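Local coordinates for protein alpha-galacturonidase (Bacillus subtilis, PDB 3FEF) that hydrolyses alpha-1,4-di-galacturonate to free galacturonate as a glycoside hydrolase family 4 alpha-galacturonidase that uses NAD(+) and manganese as cofactors, at residues G13-W18 with I80-P85; S21-L26 with V36-L41; E50-H55 with R311-Q316; W141-T146 with V329-A334. One frame throughout, in Å; residues are numbered along the deposited sequence.

Interaction 1 of 4, residues G13-W18 with I80-P85; sequences GGSQGW and IISILP
The backbones of 13-18 and 80-85 come nearest at W18 and S82, with CA atoms 6.6 Å apart, and no hydrogen bond joins the two segments. Segment 13-18 is the glycine-rich turn of a Rossmann fold: it leaves strand 6-11 and ends at helix 18-28, with G17 as N-cap. Segment 80-85 is the end of strand 78-81, next to strand 6-11 in the parallel sheet, and the loop beyond it. S82 points its CB at the turn, and its hydroxyl swings to the side opposite the backbone N (chi1 161°), which brings OG beside the indole of W18. There S82 OG lies 3.4 Å from W18 CD1, set obliquely to the ring, and 3.5 Å from W18 CB. The W18 ring also stacks on Y145 and meets H170, the probable proton donor, so this packing joins the turn to the edge of the active site. S15 turns its CB toward S82, but its OG stays 4.0 Å from S82 OG, and its polar work lies within its own turn. Here S15 OG accepts from the backbone N of G17 in an ST turn and from N of A19 in the first turn of the helix. Replacing S15 with an alanine would probably leave these two amides without their shared acceptor and the turn less firmly set. Residues 13-18 all belong to the NAD(+) site inferred by similarity. In the ST turn, G17 N stands 3.0 Å from S15 OG, with an N-H...O angle of 151°.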
loop_
_atom_site.group_PDB
_atom_site.type_symbol
_atom_site.label_atom_id
_atom_site.label_comp_id
_atom_site.label_asym_id
_atom_site.label_seq_id
_atom_site.Cartn_x
_atom_site.Cartn_y
_atom_site.Cartn_z
ATOM N N GLY A 13 35.988 -17.068 6.181
ATOM C CA GLY A 13 36.627 -18.270 5.624
ATOM C C GLY A 13 37.487 -19.112 6.561
ATOM O O GLY A 13 38.048 -20.141 6.152
ATOM N N GLY A 14 37.594 -18.686 7.816
ATOM C CA GLY A 14 38.288 -19.470 8.825
ATOM C C GLY A 14 37.263 -20.292 9.586
ATOM O O GLY A 14 37.602 -21.043 10.502
ATOM N N SER A 15 36.001 -20.139 9.191
ATOM C CA SER A 15 34.874 -20.793 9.859
ATOM C C SER A 15 35.112 -22.281 10.037
ATOM O O SER A 15 35.682 -22.943 9.176
ATOM C CB SER A 15 33.592 -20.581 9.061
ATOM O OG SER A 15 32.673 -21.639 9.301
ATOM N N GLN A 16 34.675 -22.803 11.173
ATOM C CA GLN A 16 34.783 -24.219 11.437
ATOM C C GLN A 16 33.394 -24.847 11.488
ATOM O O GLN A 16 33.244 -25.990 11.921
ATOM C CB GLN A 16 35.575 -24.458 12.733
ATOM C CG GLN A 16 37.091 -24.266 12.550
ATOM C CD GLN A 16 37.881 -24.291 13.854
ATOM O OE1 GLN A 16 38.829 -25.059 13.997
ATOM N NE2 GLN A 16 37.500 -23.438 14.804
ATOM N N GLY A 17 32.385 -24.090 11.041
ATOM C CA GLY A 17 30.994 -24.585 10.941
ATOM C C GLY A 17 30.494 -24.567 9.496
ATOM O O GLY A 17 30.655 -25.546 8.748
ATOM N N TRP A 18 29.906 -23.444 9.091
ATOM C CA TRP A 18 29.450 -23.262 7.706
ATOM C C TRP A 18 30.491 -23.523 6.614
ATOM O O TRP A 18 30.174 -24.162 5.623
ATOM C CB TRP A 18 28.812 -21.874 7.519
ATOM C CG TRP A 18 27.580 -21.728 8.360
ATOM C CD1 TRP A 18 27.451 -21.019 9.521
ATOM C CD2 TRP A 18 26.317 -22.359 8.127
ATOM N NE1 TRP A 18 26.168 -21.152 10.010
ATOM C CE2 TRP A 18 25.457 -21.970 9.170
ATOM C CE3 TRP A 18 25.822 -23.189 7.116
ATOM C CZ2 TRP A 18 24.126 -22.393 9.235
ATOM C CZ3 TRP A 18 24.509 -23.615 7.184
ATOM C CH2 TRP A 18 23.673 -23.219 8.238
ATOM N N ILE A 80 29.525 -15.801 0.177
ATOM C CA ILE A 80 28.971 -16.428 1.349
ATOM C C ILE A 80 29.518 -15.701 2.562
ATOM O O ILE A 80 30.714 -15.384 2.624
ATOM C CB ILE A 80 29.404 -17.893 1.413
ATOM C CG1 ILE A 80 28.905 -18.631 0.165
ATOM C CG2 ILE A 80 28.936 -18.547 2.724
ATOM C CD1 ILE A 80 29.444 -20.010 0.076
ATOM N N ILE A 81 28.639 -15.422 3.520
ATOM C CA ILE A 81 29.043 -14.737 4.736
ATOM C C ILE A 81 28.658 -15.555 5.952
ATOM O O ILE A 81 27.471 -15.843 6.194
ATOM C CB ILE A 81 28.388 -13.347 4.881
ATOM C CG1 ILE A 81 28.536 -12.553 3.582
ATOM C CG2 ILE A 81 28.993 -12.606 6.088
ATOM C CD1 ILE A 81 27.676 -11.271 3.548
ATOM N N SER A 82 29.676 -15.911 6.719
ATOM C CA SER A 82 29.483 -16.635 7.940
ATOM C C SER A 82 30.529 -16.208 8.952
ATOM O O SER A 82 31.554 -16.873 9.109
ATOM C CB SER A 82 29.638 -18.120 7.655
ATOM O OG SER A 82 29.885 -18.798 8.848
ATOM N N ILE A 83 30.291 -15.083 9.613
ATOM C CA ILE A 83 31.235 -14.557 10.591
ATOM C C ILE A 83 30.606 -14.474 11.963
ATOM O O ILE A 83 29.386 -14.595 12.121
ATOM C CB ILE A 83 31.691 -13.139 10.245
ATOM C CG1 ILE A 83 30.486 -12.203 10.195
ATOM C CG2 ILE A 83 32.491 -13.112 8.931
ATOM C CD1 ILE A 83 30.862 -10.796 9.900
ATOM N N LEU A 84 31.457 -14.261 12.957
ATOM C CA LEU A 84 31.016 -13.999 14.314
ATOM C C LEU A 84 31.214 -12.510 14.557
ATOM O O LEU A 84 32.330 -12.003 14.435
ATOM C CB LEU A 84 31.848 -14.807 15.310
ATOM C CG LEU A 84 31.594 -14.461 16.779
ATOM C CD1 LEU A 84 30.202 -14.932 17.233
ATOM C CD2 LEU A 84 32.695 -15.040 17.669
ATOM N N PRO A 85 30.117 -11.792 14.847
ATOM C CA PRO A 85 30.157 -10.367 15.191
ATOM C C PRO A 85 30.672 -10.159 16.610
ATOM O O PRO A 85 29.893 -10.177 17.560
ATOM C CB PRO A 85 28.691 -9.935 15.116
ATOM C CG PRO A 85 27.949 -11.088 14.460
ATOM C CD PRO A 85 28.745 -12.310 14.733
#

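Interaction 2 of 4, residues S21-L26 with V36-L41; sequences SLMSDL and VALYDL
L26 and V36 reach toward each other and meet tip to tip, with L26 CD1 4.0 Å from V36 CG2. The leucine holds CG beside its own backbone N (chi1 -73°) and runs on extended through CD1, which carries that methyl out from the helix to the strand. On V36 it is CG1 that stands opposite the backbone N (chi1 -178°), leaving CG2 as the branch offered to L26. One turn back along the helix, the selenomethionine M23 works differently: its CB does not aim at the strand, yet the long, nearly straight chain carries CE to within 4.4 Å of L38 CD2, a looser touch. L38 likewise starts off to one side and closes in with its end. These two apolar pairs seat helix 18-28 on strand 34-39 in the first beta-alpha-beta unit of the Rossmann fold, in which strand 6-11, the helix and strand 34-39 follow in turn. Y63 of strand 61-66 touches M23, L26 and V36, while N49 of helix 43-53 touches M23 and L38. Elsewhere on the helix, S24 OG bonds to A320 O, and D25 OD2 bonds to S324 OG.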
loop_
_atom_site.group_PDB
_atom_site.type_symbol
_atom_site.label_atom_id
_atom_site.label_comp_id
_atom_site.label_asym_id
_atom_site.label_seq_id
_atom_site.Cartn_x
_atom_site.Cartn_y
_atom_site.Cartn_z
ATOM N N SER A 21 30.902 -27.362 6.166
ATOM C CA SER A 21 29.701 -27.884 5.544
ATOM C C SER A 21 29.647 -27.527 4.051
ATOM O O SER A 21 29.345 -28.365 3.202
ATOM C CB SER A 21 28.471 -27.371 6.285
ATOM O OG SER A 21 27.546 -26.832 5.358
ATOM N N LEU A 22 29.971 -26.285 3.723
ATOM C CA LEU A 22 30.080 -25.904 2.325
ATOM C C LEU A 22 31.111 -26.779 1.592
ATOM O O LEU A 22 30.877 -27.233 0.476
ATOM C CB LEU A 22 30.456 -24.425 2.209
ATOM C CG LEU A 22 30.981 -23.990 0.844
ATOM C CD1 LEU A 22 29.837 -23.866 -0.156
ATOM C CD2 LEU A 22 31.791 -22.687 0.943
HETATM N N MSE A 23 32.260 -27.008 2.213
HETATM C CA MSE A 23 33.310 -27.801 1.566
HETATM C C MSE A 23 32.857 -29.228 1.263
HETATM O O MSE A 23 33.039 -29.728 0.152
HETATM C CB MSE A 23 34.570 -27.822 2.424
HETATM C CG MSE A 23 35.252 -26.483 2.490
HETATM SE SE MSE A 23 36.764 -26.458 3.733
HETATM C CE MSE A 23 36.744 -24.540 4.065
ATOM N N SER A 24 32.266 -29.877 2.258
ATOM C CA SER A 24 31.703 -31.208 2.055
ATOM C C SER A 24 30.747 -31.238 0.883
ATOM O O SER A 24 30.836 -32.114 0.024
ATOM C CB SER A 24 31.013 -31.705 3.318
ATOM O OG SER A 24 31.987 -31.889 4.335
ATOM N N ASP A 25 29.845 -30.264 0.821
ATOM C CA ASP A 25 28.851 -30.259 -0.244
ATOM C C ASP A 25 29.494 -29.988 -1.592
ATOM O O ASP A 25 29.144 -30.606 -2.599
ATOM C CB ASP A 25 27.699 -29.300 0.075
ATOM C CG ASP A 25 26.781 -29.861 1.134
ATOM O OD1 ASP A 25 26.751 -31.101 1.260
ATOM O OD2 ASP A 25 26.119 -29.093 1.862
ATOM N N LEU A 26 30.466 -29.087 -1.612
ATOM C CA LEU A 26 31.165 -28.806 -2.861
ATOM C C LEU A 26 31.917 -30.029 -3.348
ATOM O O LEU A 26 32.002 -30.291 -4.550
ATOM C CB LEU A 26 32.143 -27.640 -2.701
ATOM C CG LEU A 26 31.514 -26.254 -2.585
ATOM C CD1 LEU A 26 32.626 -25.221 -2.360
ATOM C CD2 LEU A 26 30.728 -25.937 -3.842
ATOM N N VAL A 36 37.487 -21.084 -4.528
ATOM C CA VAL A 36 36.954 -20.466 -3.337
ATOM C C VAL A 36 38.009 -19.562 -2.710
ATOM O O VAL A 36 39.025 -20.044 -2.211
ATOM C CB VAL A 36 36.537 -21.530 -2.324
ATOM C CG1 VAL A 36 35.933 -20.883 -1.089
ATOM C CG2 VAL A 36 35.539 -22.504 -2.970
ATOM N N ALA A 37 37.774 -18.253 -2.746
ATOM C CA ALA A 37 38.632 -17.314 -2.032
ATOM C C ALA A 37 38.169 -17.228 -0.571
ATOM O O ALA A 37 37.037 -16.790 -0.295
ATOM C CB ALA A 37 38.572 -15.953 -2.682
ATOM N N LEU A 38 39.034 -17.656 0.352
ATOM C CA LEU A 38 38.730 -17.618 1.779
ATOM C C LEU A 38 39.253 -16.337 2.435
ATOM O O LEU A 38 40.458 -16.087 2.463
ATOM C CB LEU A 38 39.338 -18.833 2.478
ATOM C CG LEU A 38 38.907 -20.239 2.043
ATOM C CD1 LEU A 38 39.824 -21.289 2.642
ATOM C CD2 LEU A 38 37.471 -20.528 2.446
ATOM N N TYR A 39 38.358 -15.515 2.965
ATOM C CA TYR A 39 38.805 -14.329 3.686
ATOM C C TYR A 39 38.341 -14.346 5.133
ATOM O O TYR A 39 37.185 -14.672 5.427
ATOM C CB TYR A 39 38.329 -13.045 3.005
ATOM C CG TYR A 39 38.644 -11.826 3.827
ATOM C CD1 TYR A 39 39.898 -11.224 3.758
ATOM C CD2 TYR A 39 37.700 -11.293 4.704
ATOM C CE1 TYR A 39 40.199 -10.122 4.527
ATOM C CE2 TYR A 39 37.992 -10.180 5.485
ATOM C CZ TYR A 39 39.247 -9.599 5.385
ATOM O OH TYR A 39 39.553 -8.490 6.147
ATOM N N ASP A 40 39.242 -13.971 6.036
ATOM C CA ASP A 40 38.950 -13.967 7.460
ATOM C C ASP A 40 39.936 -13.064 8.191
ATOM O O ASP A 40 41.132 -13.083 7.902
ATOM C CB ASP A 40 39.031 -15.392 8.017
ATOM C CG ASP A 40 38.320 -15.537 9.361
ATOM O OD1 ASP A 40 38.613 -14.741 10.278
ATOM O OD2 ASP A 40 37.469 -16.449 9.494
ATOM N N LEU A 41 39.439 -12.280 9.139
ATOM C CA LEU A 41 40.310 -11.422 9.939
ATOM C C LEU A 41 41.442 -12.266 10.513
ATOM O O LEU A 41 42.583 -11.819 10.592
ATOM C CB LEU A 41 39.525 -10.754 11.069
ATOM C CG LEU A 41 38.427 -9.777 10.634
ATOM C CD1 LEU A 41 37.666 -9.227 11.847
ATOM C CD2 LEU A 41 39.034 -8.635 9.797
#

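Interaction 3 of 4, residues E50-H55 with R311-Q316; sequences EVIGNH and RLIVQQ
L312 begins the contact from the side of helix 295-314, setting its CB 4.1 Å from I52 CG1. It belongs to a packing of two helix ends, in which helix 43-53 of the Rossmann-type NAD-binding region meets a long helix of the family 4 C-terminal region. The I52 side chain lies across that of L312 at about a right angle, and its CD1 also comes near L312 CB. I313, next in the chain, crosses I52 just as steeply and brings its CG1 to 4.1 Å from the same I52 CG1, so that one methylene is packed by two neighbours. V319, in the loop beyond, touches I52 as well. The backbone O of I313 accepts a hydrogen bond from a water that lies in the plane of the H55 ring, at its edge; the link from this water to H55 NE2 is long and weak. The helix then gives out, and Q316 adopts a positive phi (53°). Its backbone O lies 3.3 Å above one face of the H55 imidazole, offset toward the rim. The Q316 amide stands steeply to that ring, their planes 75° apart, and Q316 CB comes to 3.9 Å from H55 NE2.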
loop_
_atom_site.group_PDB
_atom_site.type_symbol
_atom_site.label_atom_id
_atom_site.label_comp_id
_atom_site.label_asym_id
_atom_site.label_seq_id
_atom_site.Cartn_x
_atom_site.Cartn_y
_atom_site.Cartn_z
ATOM N N GLU A 50 42.166 -23.595 3.942
ATOM C CA GLU A 50 42.672 -23.676 2.584
ATOM C C GLU A 50 43.366 -25.018 2.363
ATOM O O GLU A 50 43.216 -25.635 1.314
ATOM C CB GLU A 50 43.622 -22.525 2.289
ATOM C CG GLU A 50 44.359 -22.686 0.998
ATOM C CD GLU A 50 45.708 -22.007 1.032
ATOM O OE1 GLU A 50 45.765 -20.760 0.889
ATOM O OE2 GLU A 50 46.714 -22.730 1.204
ATOM N N VAL A 51 44.119 -25.471 3.361
ATOM C CA VAL A 51 44.867 -26.724 3.239
ATOM C C VAL A 51 43.923 -27.928 3.309
ATOM O O VAL A 51 44.022 -28.854 2.517
ATOM C CB VAL A 51 45.966 -26.844 4.338
ATOM C CG1 VAL A 51 46.623 -28.219 4.309
ATOM C CG2 VAL A 51 47.009 -25.746 4.176
ATOM N N ILE A 52 43.004 -27.917 4.268
ATOM C CA ILE A 52 41.975 -28.948 4.313
ATOM C C ILE A 52 41.126 -28.936 3.032
ATOM O O ILE A 52 40.799 -29.978 2.475
ATOM C CB ILE A 52 41.079 -28.743 5.526
ATOM C CG1 ILE A 52 41.887 -28.956 6.816
ATOM C CG2 ILE A 52 39.862 -29.643 5.452
ATOM C CD1 ILE A 52 41.219 -28.370 8.059
ATOM N N GLY A 53 40.795 -27.751 2.543
ATOM C CA GLY A 53 39.975 -27.665 1.339
ATOM C C GLY A 53 40.623 -28.297 0.117
ATOM O O GLY A 53 39.971 -29.026 -0.654
ATOM N N ASN A 54 41.908 -28.004 -0.061
ATOM C CA ASN A 54 42.673 -28.522 -1.189
ATOM C C ASN A 54 43.030 -30.006 -1.042
ATOM O O ASN A 54 43.641 -30.589 -1.925
ATOM C CB ASN A 54 43.923 -27.665 -1.434
ATOM C CG ASN A 54 43.586 -26.332 -2.055
ATOM O OD1 ASN A 54 42.626 -26.224 -2.817
ATOM N ND2 ASN A 54 44.365 -25.305 -1.736
ATOM N N HIS A 55 42.647 -30.606 0.076
ATOM C CA HIS A 55 42.757 -32.052 0.250
ATOM C C HIS A 55 41.392 -32.709 0.098
ATOM O O HIS A 55 41.252 -33.898 0.346
ATOM C CB HIS A 55 43.276 -32.409 1.648
ATOM C CG HIS A 55 44.740 -32.172 1.850
ATOM N ND1 HIS A 55 45.675 -32.371 0.857
ATOM C CD2 HIS A 55 45.433 -31.795 2.949
ATOM C CE1 HIS A 55 46.879 -32.105 1.329
ATOM N NE2 HIS A 55 46.759 -31.756 2.597
ATOM N N ARG A 311 44.020 -31.967 13.526
ATOM C CA ARG A 311 44.069 -33.385 13.202
ATOM C C ARG A 311 44.114 -33.573 11.695
ATOM O O ARG A 311 45.030 -34.205 11.159
ATOM C CB ARG A 311 42.841 -34.085 13.770
ATOM C CG ARG A 311 43.096 -35.492 14.293
ATOM C CD ARG A 311 41.804 -36.096 14.841
ATOM N NE ARG A 311 40.846 -36.348 13.761
ATOM C CZ ARG A 311 39.534 -36.496 13.929
ATOM N NH1 ARG A 311 39.001 -36.409 15.146
ATOM N NH2 ARG A 311 38.751 -36.724 12.878
ATOM N N LEU A 312 43.121 -33.012 11.010
ATOM C CA LEU A 312 43.057 -33.103 9.563
ATOM C C LEU A 312 44.323 -32.537 8.921
ATOM O O LEU A 312 44.811 -33.074 7.940
ATOM C CB LEU A 312 41.807 -32.399 9.022
ATOM C CG LEU A 312 40.458 -32.903 9.557
ATOM C CD1 LEU A 312 39.315 -31.946 9.204
ATOM C CD2 LEU A 312 40.147 -34.314 9.073
ATOM N N ILE A 313 44.858 -31.454 9.468
ATOM C CA ILE A 313 46.067 -30.871 8.906
ATOM C C ILE A 313 47.285 -31.791 9.077
ATOM O O ILE A 313 48.135 -31.868 8.202
ATOM C CB ILE A 313 46.366 -29.494 9.518
ATOM C CG1 ILE A 313 45.352 -28.460 8.995
ATOM C CG2 ILE A 313 47.801 -29.076 9.203
ATOM C CD1 ILE A 313 45.515 -27.075 9.573
ATOM N N VAL A 314 47.352 -32.483 10.206
ATOM C CA VAL A 314 48.430 -33.429 10.486
ATOM C C VAL A 314 48.329 -34.666 9.601
ATOM O O VAL A 314 49.316 -35.100 9.008
ATOM C CB VAL A 314 48.388 -33.890 11.955
ATOM C CG1 VAL A 314 49.034 -35.256 12.107
ATOM C CG2 VAL A 314 49.055 -32.855 12.860
ATOM N N GLN A 315 47.129 -35.230 9.530
ATOM C CA GLN A 315 46.860 -36.405 8.716
ATOM C C GLN A 315 46.697 -36.056 7.240
ATOM O O GLN A 315 46.430 -36.920 6.419
ATOM C CB GLN A 315 45.595 -37.093 9.219
ATOM C CG GLN A 315 45.723 -37.632 10.628
ATOM C CD GLN A 315 44.383 -37.927 11.244
ATOM O OE1 GLN A 315 43.353 -37.484 10.738
ATOM N NE2 GLN A 315 44.381 -38.664 12.348
ATOM N N GLN A 316 46.847 -34.778 6.913
ATOM C CA GLN A 316 46.736 -34.326 5.537
ATOM C C GLN A 316 45.433 -34.780 4.877
ATOM O O GLN A 316 45.393 -35.046 3.680
ATOM C CB GLN A 316 47.963 -34.766 4.728
ATOM C CG GLN A 316 49.276 -34.423 5.424
ATOM C CD GLN A 316 50.462 -34.339 4.477
ATOM O OE1 GLN A 316 51.337 -35.208 4.484
ATOM N NE2 GLN A 316 50.503 -33.286 3.663
HETATM O O HOH W 1 47.791 -31.053 5.847
#

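Interaction 4 of 4, residues W141-T146 with V329-A334; sequences WVINYT and VNIIAA
The fifth strand in chain order to join the Rossmann-type parallel sheet, 141-144, meets helix 328-335 of the C-terminal family region through I143, which packs on I331 and I332. One methyl does the touching: I143 CD1 lies 3.9 Å from I332 CG1 and 4.2 Å from I331 CG2. I143 reaches them by standing CG1 beside its backbone N (chi1 -49°) and running on straight to CD1, so the tip of the chain meets the helix surface. I331 aims its CB at the strand, whereas I332 starts off to one side and swings its end in. All three isoleucines are buried, and no hydrogen bond crosses between the segments. I166 of the next strand, 164-167, touches both I143 and I331, and I78 of strand 78-81 touches I332, so the helix rests over three adjacent strands. At the strand's last residue, N144 turns its side chain back onto its own chain: N144 OD1 accepts from T146 N at 3.0 Å, with an N-H...O angle of 155° and the donor 62° out of the carbonyl plane. N144 ND2 bonds to T153 OG1 of helix 149-159, which ties the turn to the following helix. T146 OG1 bonds to I83 N of the neighbouring strand's loop. This closing of the strand by its asparagine is an Asx turn, at the C-terminal ends of the strands of a parallel Rossmann sheet.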
loop_
_atom_site.group_PDB
_atom_site.type_symbol
_atom_site.label_atom_id
_atom_site.label_comp_id
_atom_site.label_asym_id
_atom_site.label_seq_id
_atom_site.Cartn_x
_atom_site.Cartn_y
_atom_site.Cartn_z
ATOM N N TRP A 141 25.583 -13.056 -6.304
ATOM C CA TRP A 141 24.597 -13.418 -5.293
ATOM C C TRP A 141 25.285 -13.597 -3.951
ATOM O O TRP A 141 26.364 -14.175 -3.873
ATOM C CB TRP A 141 23.811 -14.672 -5.700
ATOM C CG TRP A 141 22.748 -14.317 -6.641
ATOM C CD1 TRP A 141 22.813 -14.317 -8.034
ATOM C CD2 TRP A 141 21.452 -13.833 -6.298
ATOM N NE1 TRP A 141 21.620 -13.872 -8.543
ATOM C CE2 TRP A 141 20.768 -13.573 -7.503
ATOM C CE3 TRP A 141 20.792 -13.612 -5.079
ATOM C CZ2 TRP A 141 19.453 -13.102 -7.526
ATOM C CZ3 TRP A 141 19.502 -13.130 -5.105
ATOM C CH2 TRP A 141 18.844 -12.882 -6.323
ATOM N N VAL A 142 24.658 -13.079 -2.901
ATOM C CA VAL A 142 25.215 -13.079 -1.544
ATOM C C VAL A 142 24.366 -14.005 -0.674
ATOM O O VAL A 142 23.157 -13.843 -0.600
ATOM C CB VAL A 142 25.152 -11.651 -0.942
ATOM C CG1 VAL A 142 25.824 -11.606 0.416
ATOM C CG2 VAL A 142 25.805 -10.647 -1.889
ATOM N N ILE A 143 24.976 -15.005 -0.055
ATOM C CA ILE A 143 24.239 -15.831 0.884
ATOM C C ILE A 143 24.740 -15.589 2.292
ATOM O O ILE A 143 25.853 -15.931 2.615
ATOM C CB ILE A 143 24.349 -17.339 0.548
ATOM C CG1 ILE A 143 24.040 -17.586 -0.932
ATOM C CG2 ILE A 143 23.425 -18.161 1.476
ATOM C CD1 ILE A 143 24.207 -19.057 -1.333
ATOM N N ASN A 144 23.903 -15.002 3.138
ATOM C CA ASN A 144 24.285 -14.756 4.519
ATOM C C ASN A 144 23.834 -15.868 5.470
ATOM O O ASN A 144 22.678 -16.291 5.462
ATOM C CB ASN A 144 23.732 -13.400 4.986
ATOM C CG ASN A 144 24.090 -13.090 6.427
ATOM O OD1 ASN A 144 25.219 -13.311 6.862
ATOM N ND2 ASN A 144 23.127 -12.583 7.180
ATOM N N TYR A 145 24.758 -16.314 6.310
ATOM C CA TYR A 145 24.511 -17.335 7.297
ATOM C C TYR A 145 24.641 -16.774 8.710
ATOM O O TYR A 145 24.356 -17.475 9.684
ATOM C CB TYR A 145 25.540 -18.455 7.158
ATOM C CG TYR A 145 25.304 -19.373 6.003
ATOM C CD1 TYR A 145 24.227 -20.260 6.008
ATOM C CD2 TYR A 145 26.157 -19.379 4.914
ATOM C CE1 TYR A 145 24.000 -21.114 4.955
ATOM C CE2 TYR A 145 25.946 -20.232 3.851
ATOM C CZ TYR A 145 24.854 -21.093 3.875
ATOM O OH TYR A 145 24.642 -21.954 2.834
ATOM N N THR A 146 25.091 -15.528 8.816
ATOM C CA THR A 146 25.387 -14.921 10.117
ATOM C C THR A 146 24.128 -14.482 10.885
ATOM O O THR A 146 23.176 -14.001 10.283
ATOM C CB THR A 146 26.272 -13.670 9.954
ATOM O OG1 THR A 146 27.422 -13.965 9.145
ATOM C CG2 THR A 146 26.712 -13.172 11.308
ATOM N N VAL A 329 24.918 -25.151 -1.354
ATOM C CA VAL A 329 25.430 -25.559 -2.660
ATOM C C VAL A 329 24.348 -25.849 -3.703
ATOM O O VAL A 329 24.522 -25.559 -4.890
ATOM C CB VAL A 329 26.349 -26.754 -2.501
ATOM C CG1 VAL A 329 26.728 -27.330 -3.870
ATOM C CG2 VAL A 329 27.586 -26.323 -1.706
ATOM N N ASN A 330 23.247 -26.453 -3.266
ATOM C CA ASN A 330 22.090 -26.622 -4.118
ATOM C C ASN A 330 21.577 -25.265 -4.602
ATOM O O ASN A 330 21.197 -25.110 -5.761
ATOM C CB ASN A 330 20.976 -27.345 -3.366
ATOM C CG ASN A 330 21.270 -28.827 -3.171
ATOM O OD1 ASN A 330 22.131 -29.394 -3.844
ATOM N ND2 ASN A 330 20.547 -29.462 -2.251
ATOM N N ILE A 331 21.588 -24.281 -3.705
ATOM C CA ILE A 331 21.102 -22.959 -4.017
ATOM C C ILE A 331 22.047 -22.296 -4.994
ATOM O O ILE A 331 21.611 -21.635 -5.935
ATOM C CB ILE A 331 20.959 -22.072 -2.755
ATOM C CG1 ILE A 331 19.812 -22.569 -1.864
ATOM C CG2 ILE A 331 20.706 -20.618 -3.151
ATOM C CD1 ILE A 331 19.637 -21.724 -0.598
ATOM N N ILE A 332 23.344 -22.480 -4.787
ATOM C CA ILE A 332 24.319 -21.922 -5.721
ATOM C C ILE A 332 24.129 -22.544 -7.115
ATOM O O ILE A 332 24.077 -21.841 -8.131
ATOM C CB ILE A 332 25.758 -22.161 -5.226
ATOM C CG1 ILE A 332 26.019 -21.350 -3.959
ATOM C CG2 ILE A 332 26.778 -21.845 -6.330
ATOM C CD1 ILE A 332 27.309 -21.770 -3.195
ATOM N N ALA A 333 24.015 -23.867 -7.172
ATOM C CA ALA A 333 23.760 -24.524 -8.463
ATOM C C ALA A 333 22.506 -23.952 -9.150
ATOM O O ALA A 333 22.495 -23.725 -10.355
ATOM C CB ALA A 333 23.632 -26.033 -8.294
ATOM N N ALA A 334 21.447 -23.723 -8.377
ATOM C CA ALA A 334 20.208 -23.218 -8.968
ATOM C C ALA A 334 20.459 -21.799 -9.489
ATOM O O ALA A 334 19.968 -21.409 -10.544
ATOM C CB ALA A 334 19.089 -23.223 -7.945
#

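Interactions 1, 2 and 4 all reach the same parallel sheet. G13 N bonds to Y39 O at 2.8 Å, tying interaction 1 to interaction 2, which is nested within its loop. I81 O and Y145 N, also 2.8 Å apart, tie interaction 1 to interaction 4. Interactions 2 and 4 meet at V329, whose CG2 lies 3.5 Å from D25 CB. Interaction 3, its centre 13 Å from that of interaction 2, meets it where L38 and M23 touch helix 43-53. Interaction 1 comes nearest the catalytic site: the W18 side chain is about 6 Å from the bound magnesium ion, against about 12 Å for I143, while interactions 2 and 3 lie away from the metal.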